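Local coordinates for protein BsaWI endonuclease (Geobacillus stearothermophilus, PDB 4ZSF) that probably cleaves double-stranded DNA as a metal-dependent restriction endonuclease of the PD-(D/E)XK nuclease superfamily, and is captured here bound to DNA in a pre-specific complex, at residues K114-M119 / E156-C161; S141-L146 / R176-K181. All blocks are in the same frame, centred on the assembly; numbering follows the deposited sequence. Where two conformers were deposited one is given.

Contact 1 of 2, residues K114-M119 / E156-C161. With nucleotides of chain B.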
loop_
_atom_site.group_PDB
_atom_site.type_symbol
_atom_site.label_atom_id
_atom_site.label_comp_id
_atom_site.label_asym_id
_atom_site.label_seq_id
_atom_site.Cartn_x
_atom_site.Cartn_y
_atom_site.Cartn_z
ATOM N N LYS A 114 -9.380 16.280 8.430
ATOM C CA LYS A 114 -8.880 17.622 8.086
ATOM C C LYS A 114 -9.648 18.744 8.850
ATOM O O LYS A 114 -9.096 19.812 9.079
ATOM C CB LYS A 114 -8.948 17.876 6.572
ATOM C CG LYS A 114 -10.340 18.036 6.069
ATOM C CD LYS A 114 -10.329 18.660 4.682
ATOM C CE LYS A 114 -11.575 18.272 3.919
ATOM N NZ LYS A 114 -11.496 16.868 3.373
ATOM N N ASP A 115 -10.910 18.510 9.205
ATOM C CA ASP A 115 -11.663 19.477 10.042
ATOM C C ASP A 115 -10.977 19.623 11.414
ATOM O O ASP A 115 -10.736 20.721 11.916
ATOM C CB ASP A 115 -13.123 19.040 10.287
ATOM C CG ASP A 115 -13.953 18.939 9.034
ATOM O OD1 ASP A 115 -13.705 19.743 8.084
ATOM O OD2 ASP A 115 -14.895 18.096 9.021
ATOM N N LEU A 116 -10.733 18.484 12.051
ATOM C CA LEU A 116 -10.067 18.526 13.344
ATOM C C LEU A 116 -8.681 19.172 13.219
ATOM O O LEU A 116 -8.283 19.965 14.056
ATOM C CB LEU A 116 -9.936 17.120 13.924
ATOM C CG LEU A 116 -9.291 17.116 15.314
ATOM C CD1 LEU A 116 -10.044 18.080 16.311
ATOM C CD2 LEU A 116 -9.251 15.645 15.872
ATOM N N ASN A 117 -7.950 18.863 12.155
ATOM C CA ASN A 117 -6.615 19.496 11.983
ATOM C C ASN A 117 -6.719 21.048 11.984
ATOM O O ASN A 117 -5.987 21.725 12.701
ATOM C CB ASN A 117 -5.963 18.999 10.667
ATOM C CG ASN A 117 -4.569 19.575 10.447
ATOM O OD1 ASN A 117 -3.683 19.376 11.251
ATOM N ND2 ASN A 117 -4.393 20.300 9.364
ATOM N N MET A 118 -7.633 21.585 11.182
ATOM C CA MET A 118 -7.881 23.041 11.125
ATOM C C MET A 118 -8.362 23.628 12.477
ATOM O O MET A 118 -7.949 24.713 12.910
ATOM C CB MET A 118 -8.910 23.362 10.025
ATOM N N MET A 119 -9.227 22.904 13.171
ATOM C CA MET A 119 -9.742 23.418 14.418
ATOM C C MET A 119 -8.649 23.457 15.509
ATOM O O MET A 119 -8.577 24.413 16.322
ATOM C CB MET A 119 -10.952 22.569 14.867
ATOM C CG MET A 119 -12.145 22.892 14.054
ATOM S SD MET A 119 -13.533 21.754 14.311
ATOM C CE MET A 119 -14.065 22.280 15.917
ATOM N N GLU A 156 -15.690 22.917 23.094
ATOM C CA GLU A 156 -15.903 21.726 22.307
ATOM C C GLU A 156 -14.759 20.767 22.575
ATOM O O GLU A 156 -13.568 21.129 22.460
ATOM C CB GLU A 156 -15.986 22.112 20.799
ATOM C CG GLU A 156 -16.251 20.928 19.848
ATOM C CD GLU A 156 -16.592 21.365 18.421
ATOM O OE1 GLU A 156 -16.470 22.599 18.093
ATOM O OE2 GLU A 156 -17.011 20.486 17.628
ATOM N N TYR A 157 -15.118 19.524 22.904
ATOM C CA TYR A 157 -14.147 18.503 23.276
ATOM C C TYR A 157 -14.178 17.351 22.309
ATOM O O TYR A 157 -15.251 16.820 22.100
ATOM C CB TYR A 157 -14.461 17.947 24.647
ATOM C CG TYR A 157 -14.356 19.000 25.722
ATOM C CD1 TYR A 157 -13.136 19.245 26.349
ATOM C CD2 TYR A 157 -15.476 19.781 26.087
ATOM C CE1 TYR A 157 -13.035 20.239 27.367
ATOM C CE2 TYR A 157 -15.371 20.761 27.087
ATOM C CZ TYR A 157 -14.163 20.978 27.705
ATOM O OH TYR A 157 -14.101 21.945 28.682
ATOM N N VAL A 158 -13.020 16.917 21.789
ATOM C CA VAL A 158 -12.991 15.627 21.086
ATOM C C VAL A 158 -13.101 14.494 22.118
ATOM O O VAL A 158 -12.294 14.425 23.038
ATOM C CB VAL A 158 -11.693 15.457 20.270
ATOM C CG1 VAL A 158 -11.607 14.027 19.672
ATOM C CG2 VAL A 158 -11.662 16.501 19.200
ATOM N N PHE A 159 -14.071 13.586 21.964
ATOM C CA PHE A 159 -14.142 12.466 22.930
ATOM C C PHE A 159 -14.058 11.109 22.202
ATOM O O PHE A 159 -13.980 10.071 22.872
ATOM C CB PHE A 159 -15.434 12.527 23.765
ATOM C CG PHE A 159 -16.744 12.231 22.969
ATOM C CD1 PHE A 159 -17.435 13.260 22.314
ATOM C CD2 PHE A 159 -17.253 10.910 22.893
ATOM C CE1 PHE A 159 -18.649 12.980 21.575
ATOM C CE2 PHE A 159 -18.424 10.643 22.244
ATOM C CZ PHE A 159 -19.107 11.621 21.569
ATOM N N GLY A 160 -14.149 11.090 20.861
ATOM C CA GLY A 160 -14.162 9.788 20.205
ATOM C C GLY A 160 -13.400 9.793 18.882
ATOM O O GLY A 160 -13.279 10.860 18.234
ATOM N N CYS A 161 -12.845 8.622 18.546
ATOM C CA CYS A 161 -12.060 8.373 17.332
ATOM C C CYS A 161 -12.805 7.295 16.540
ATOM O O CYS A 161 -13.243 6.278 17.105
ATOM C CB CYS A 161 -10.671 7.841 17.722
ATOM S SG CYS A 161 -9.716 8.975 18.740
ATOM P P DA B 13 -8.429 19.076 0.479
ATOM O OP1 DA B 13 -9.171 18.842 1.734
ATOM O OP2 DA B 13 -9.040 19.832 -0.650
ATOM O "O5'" DA B 13 -7.075 19.800 0.877
ATOM C "C5'" DA B 13 -6.064 19.097 1.571
ATOM C "C4'" DA B 13 -4.734 19.778 1.325
ATOM O "O4'" DA B 13 -4.136 19.241 0.107
ATOM C "C3'" DA B 13 -4.818 21.311 1.111
ATOM O "O3'" DA B 13 -3.742 21.941 1.726
ATOM C "C2'" DA B 13 -4.679 21.453 -0.397
ATOM C "C1'" DA B 13 -3.689 20.328 -0.665
ATOM N N9 DA B 13 -3.591 19.990 -2.074
ATOM C C8 DA B 13 -4.540 20.207 -3.036
ATOM N N7 DA B 13 -4.143 19.884 -4.250
ATOM C C5 DA B 13 -2.830 19.482 -4.057
ATOM C C6 DA B 13 -1.863 19.038 -4.942
ATOM N N6 DA B 13 -2.091 18.921 -6.259
ATOM N N1 DA B 13 -0.640 18.733 -4.439
ATOM C C2 DA B 13 -0.443 18.830 -3.111
ATOM N N3 DA B 13 -1.290 19.255 -2.183
ATOM C C4 DA B 13 -2.475 19.558 -2.727
#
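Leu116 and Val158 mark the closest backbone approach between helical segment 114-119 and strand segment 156-161, their CA atoms 8.8 Å apart, so that side chains alone bridge the two and no hydrogen bond joins them. From the helix, Leu116 holds CG anti to its backbone N (chi1 -178°), which carries the two methyls toward the strand although the residue's first bond does not point there. Leu116 CD1 makes the nearer touch, 3.7 Å from CG2 of Val158, while Leu116 CD2 stands 4.2 Å from that same methyl; the branched ends meet obliquely, methyl against methyl. One helical turn on, Met119 sends an extended chain toward the strand and bends at its last torsion (chi3 73°), bringing CE to 3.3 Å from OE1 of Glu156, across the line of the glutamate chain at about a right angle. Glu156 itself runs out straight, and its carboxylate is not left to the methyl: OE2 accepts from Thr149 OG1 and forms a salt bridge with Arg109. The charge of this buried group is probably offset by Arg109 of strand 108-112, with Thr149 on the adjacent strand 146-152. The pairing illustrates how a PD-(D/E)XK nuclease covers its central mixed sheet with helices, here the short helix 113-121 lying over strand 155-165. Just past the contact residues the strand carries a classic beta bulge, Phe159 and Gly160 both facing Ile148, and Phe159 packs against helix 243-258. Ile125, on the following loop, adds to the apolar surroundings of Leu116 and Met119. At the beginning of the helical segment, Lys114 comes alongside the DNA backbone, its CD 3.2 Å and its NZ 3.5 Å from OP1 of nucleotide DA13 of chain B, close enough that its positive charge would probably attract the phosphate.

Contact 2 of 2, residues S141-L146 / R176-K181; sequences SNVFDL and REPSMK. With nucleotides of chain C.
The ring of Phe144 receives Val143 CG1 on one face, 3.5 Å above the plane and displaced toward the rim, while its edge is turned to the helix 172-184. There, near the ring plane, Phe144 CZ lies 3.5 Å from the carbonyl O of Pro178 and Phe144 CE1 lies 4.3 Å from CA of Ser179. What the ring edge meets on helix 172-184 is thus backbone, and the far end of the side chain reaches that helix although its first bond is not aimed there. On helix 172-184, Met180 SD lies 3.4 Å above the guanidinium plane of Arg176, offset toward its rim. Val143 works on both neighbours: with CG1 set anti to the backbone N (chi1 177°), the same methyl that covers Phe144 also makes an apolar contact with the proline, 3.3 Å from Pro178 CB, though this tightness is doubtful because it depends on which proline conformer is chosen. Helix 172-184 is kinked at this residue, where the proline nitrogen has no bond to the preceding turn. Segment 141-146 owes its course to a Schellman motif closing helix 129-140, with Asn142 as the C-prime residue at positive phi; Val143 N returns to Gln138 O and Asn142 N to Ile139 O. Beyond it, Asp145 and Leu146 both face Ile162 in a classic beta bulge as the chain enters strand 146-152 of the central sheet. Trp134 and Gln138 of helix 129-140, together with Cys161 and Gln163 of strand 155-165, also pack on Phe144. Ser179 OG is hydrogen-bonded to Gly219 O and Ser189 OG, away from the loop. At the DNA side, Asn142 ND2 approaches C5' of nucleotide DA5 of chain C at 3.5 Å, while its OD1 is hydrogen-bonded to Gln113 NE2.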
loop_
_atom_site.group_PDB
_atom_site.type_symbol
_atom_site.label_atom_id
_atom_site.label_comp_id
_atom_site.label_asym_id
_atom_site.label_seq_id
_atom_site.Cartn_x
_atom_site.Cartn_y
_atom_site.Cartn_z
ATOM N N SER A 141 -0.448 10.502 11.437
ATOM C CA SER A 141 -0.289 9.147 10.921
ATOM C C SER A 141 -1.566 8.595 10.282
ATOM O O SER A 141 -1.631 7.424 9.911
ATOM C CB SER A 141 0.214 8.243 12.026
ATOM O OG SER A 141 -0.678 8.351 13.086
ATOM N N ASN A 142 -2.541 9.479 10.094
ATOM C CA ASN A 142 -3.740 9.163 9.295
ATOM C C ASN A 142 -4.481 7.946 9.826
ATOM O O ASN A 142 -5.055 7.164 9.096
ATOM C CB ASN A 142 -3.369 8.978 7.809
ATOM C CG ASN A 142 -2.797 10.241 7.223
ATOM O OD1 ASN A 142 -3.491 11.254 7.136
ATOM N ND2 ASN A 142 -1.528 10.208 6.842
ATOM N N VAL A 143 -4.539 7.867 11.134
ATOM C CA VAL A 143 -5.026 6.706 11.806
ATOM C C VAL A 143 -6.561 6.579 11.804
ATOM O O VAL A 143 -7.096 5.463 11.700
ATOM C CB VAL A 143 -4.503 6.778 13.276
ATOM C CG1 VAL A 143 -5.005 5.678 14.031
ATOM C CG2 VAL A 143 -2.989 6.752 13.244
ATOM N N PHE A 144 -7.240 7.700 12.070
ATOM C CA PHE A 144 -8.718 7.723 12.146
ATOM C C PHE A 144 -9.294 8.544 11.016
ATOM O O PHE A 144 -8.743 9.577 10.674
ATOM C CB PHE A 144 -9.146 8.291 13.493
ATOM C CG PHE A 144 -8.685 7.427 14.628
ATOM C CD1 PHE A 144 -9.221 6.149 14.795
ATOM C CD2 PHE A 144 -7.635 7.838 15.459
ATOM C CE1 PHE A 144 -8.708 5.286 15.847
ATOM C CE2 PHE A 144 -7.164 7.027 16.521
ATOM C CZ PHE A 144 -7.654 5.745 16.684
ATOM N N ASP A 145 -10.459 8.148 10.521
ATOM C CA ASP A 145 -11.122 8.786 9.385
ATOM C C ASP A 145 -11.964 9.971 9.871
ATOM O O ASP A 145 -12.036 11.021 9.243
ATOM C CB ASP A 145 -11.990 7.727 8.707
ATOM C CG ASP A 145 -11.132 6.574 8.178
ATOM O OD1 ASP A 145 -10.126 6.873 7.462
ATOM O OD2 ASP A 145 -11.396 5.399 8.519
ATOM N N LEU A 146 -12.554 9.800 11.046
ATOM C CA LEU A 146 -13.477 10.771 11.589
ATOM C C LEU A 146 -13.224 10.942 13.088
ATOM O O LEU A 146 -12.723 10.029 13.737
ATOM C CB LEU A 146 -14.910 10.300 11.401
ATOM C CG LEU A 146 -15.366 10.073 9.954
ATOM C CD1 LEU A 146 -16.803 9.409 9.926
ATOM C CD2 LEU A 146 -15.409 11.459 9.335
ATOM N N ARG A 176 -7.039 -2.564 14.212
ATOM C CA ARG A 176 -7.279 -2.892 15.617
ATOM C C ARG A 176 -6.244 -2.263 16.573
ATOM O O ARG A 176 -6.620 -1.764 17.627
ATOM C CB ARG A 176 -7.319 -4.422 15.762
ATOM C CG ARG A 176 -7.499 -4.937 17.157
ATOM C CD ARG A 176 -7.635 -6.504 17.225
ATOM N NE ARG A 176 -7.013 -7.022 18.476
ATOM C CZ ARG A 176 -7.762 -7.354 19.530
ATOM N NH1 ARG A 176 -9.074 -7.282 19.425
ATOM N NH2 ARG A 176 -7.224 -7.788 20.652
ATOM N N GLU A 177 -4.962 -2.298 16.216
ATOM C CA GLU A 177 -3.900 -1.831 17.136
ATOM C C GLU A 177 -4.098 -0.293 17.433
ATOM O O GLU A 177 -4.127 0.108 18.600
ATOM C CB GLU A 177 -2.493 -2.188 16.593
ATOM N N PRO A 178 -4.325 0.540 16.392
ATOM C CA PRO A 178 -4.508 1.949 16.754
ATOM C C PRO A 178 -5.812 2.192 17.483
ATOM O O PRO A 178 -5.883 3.125 18.289
ATOM C CB PRO A 178 -4.517 2.672 15.408
ATOM C CG PRO A 178 -4.835 1.611 14.374
ATOM C CD PRO A 178 -4.164 0.370 14.926
ATOM N N SER A 179 -6.829 1.376 17.236
ATOM C CA SER A 179 -8.099 1.562 17.988
ATOM C C SER A 179 -7.813 1.241 19.478
ATOM O O SER A 179 -8.250 1.963 20.368
ATOM C CB SER A 179 -9.199 0.649 17.447
ATOM O OG SER A 179 -10.250 0.592 18.405
ATOM N N MET A 180 -7.023 0.211 19.727
ATOM C CA MET A 180 -6.729 -0.165 21.146
ATOM C C MET A 180 -5.880 0.910 21.834
ATOM O O MET A 180 -6.042 1.183 23.043
ATOM C CB MET A 180 -6.051 -1.544 21.207
ATOM C CG MET A 180 -7.141 -2.615 20.820
ATOM S SD MET A 180 -6.545 -4.277 20.783
ATOM C CE MET A 180 -6.606 -4.705 22.541
ATOM N N LYS A 181 -4.990 1.539 21.058
ATOM C CA LYS A 181 -4.270 2.671 21.604
ATOM C C LYS A 181 -5.187 3.863 21.959
ATOM O O LYS A 181 -4.930 4.546 22.975
ATOM C CB LYS A 181 -3.163 3.113 20.618
ATOM C CG LYS A 181 -2.003 2.077 20.514
ATOM C CD LYS A 181 -1.520 1.744 21.894
ATOM C CE LYS A 181 -0.153 1.063 21.920
ATOM N NZ LYS A 181 0.433 1.202 23.317
ATOM P P DA C 5 2.372 9.144 4.102
ATOM O OP1 DA C 5 2.147 9.370 5.516
ATOM O OP2 DA C 5 3.205 8.031 3.586
ATOM O "O5'" DA C 5 0.964 8.809 3.358
ATOM C "C5'" DA C 5 -0.135 9.628 3.660
ATOM C "C4'" DA C 5 -1.404 9.033 3.109
ATOM O "O4'" DA C 5 -1.425 9.209 1.673
ATOM C "C3'" DA C 5 -1.587 7.568 3.390
ATOM O "O3'" DA C 5 -2.914 7.368 3.888
ATOM C "C2'" DA C 5 -1.363 6.878 2.048
ATOM C "C1'" DA C 5 -1.673 8.011 1.034
ATOM N N9 DA C 5 -0.824 8.055 -0.145
ATOM C C8 DA C 5 0.558 7.946 -0.185
ATOM N N7 DA C 5 1.052 8.029 -1.409
ATOM C C5 DA C 5 -0.094 8.312 -2.229
ATOM C C6 DA C 5 -0.265 8.557 -3.627
ATOM N N6 DA C 5 0.762 8.646 -4.537
ATOM N N1 DA C 5 -1.530 8.787 -4.069
ATOM C C2 DA C 5 -2.548 8.782 -3.183
ATOM N N3 DA C 5 -2.514 8.547 -1.866
ATOM C C4 DA C 5 -1.237 8.359 -1.442
#

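Both contacts attach peripheral elements around the same sheet, and strand 155-165 joins them: it supplies one side of contact 1, and Cys161 CB lies 3.7 Å from Phe144 CD1 of contact 2. Their centres are 14 Å apart, and their segments alternate along the chain. Contact 1 is the more buried, yet it combines aliphatic methyls with a carboxylate paired with an arginine two strands away in the sheet. Contact 2, partly buried, relies instead on a ring edge meeting backbone and on a valine methyl set against a proline ring. Each also has a residue beside DNA: a lysine at a phosphate in contact 1, an asparagine at a sugar in contact 2.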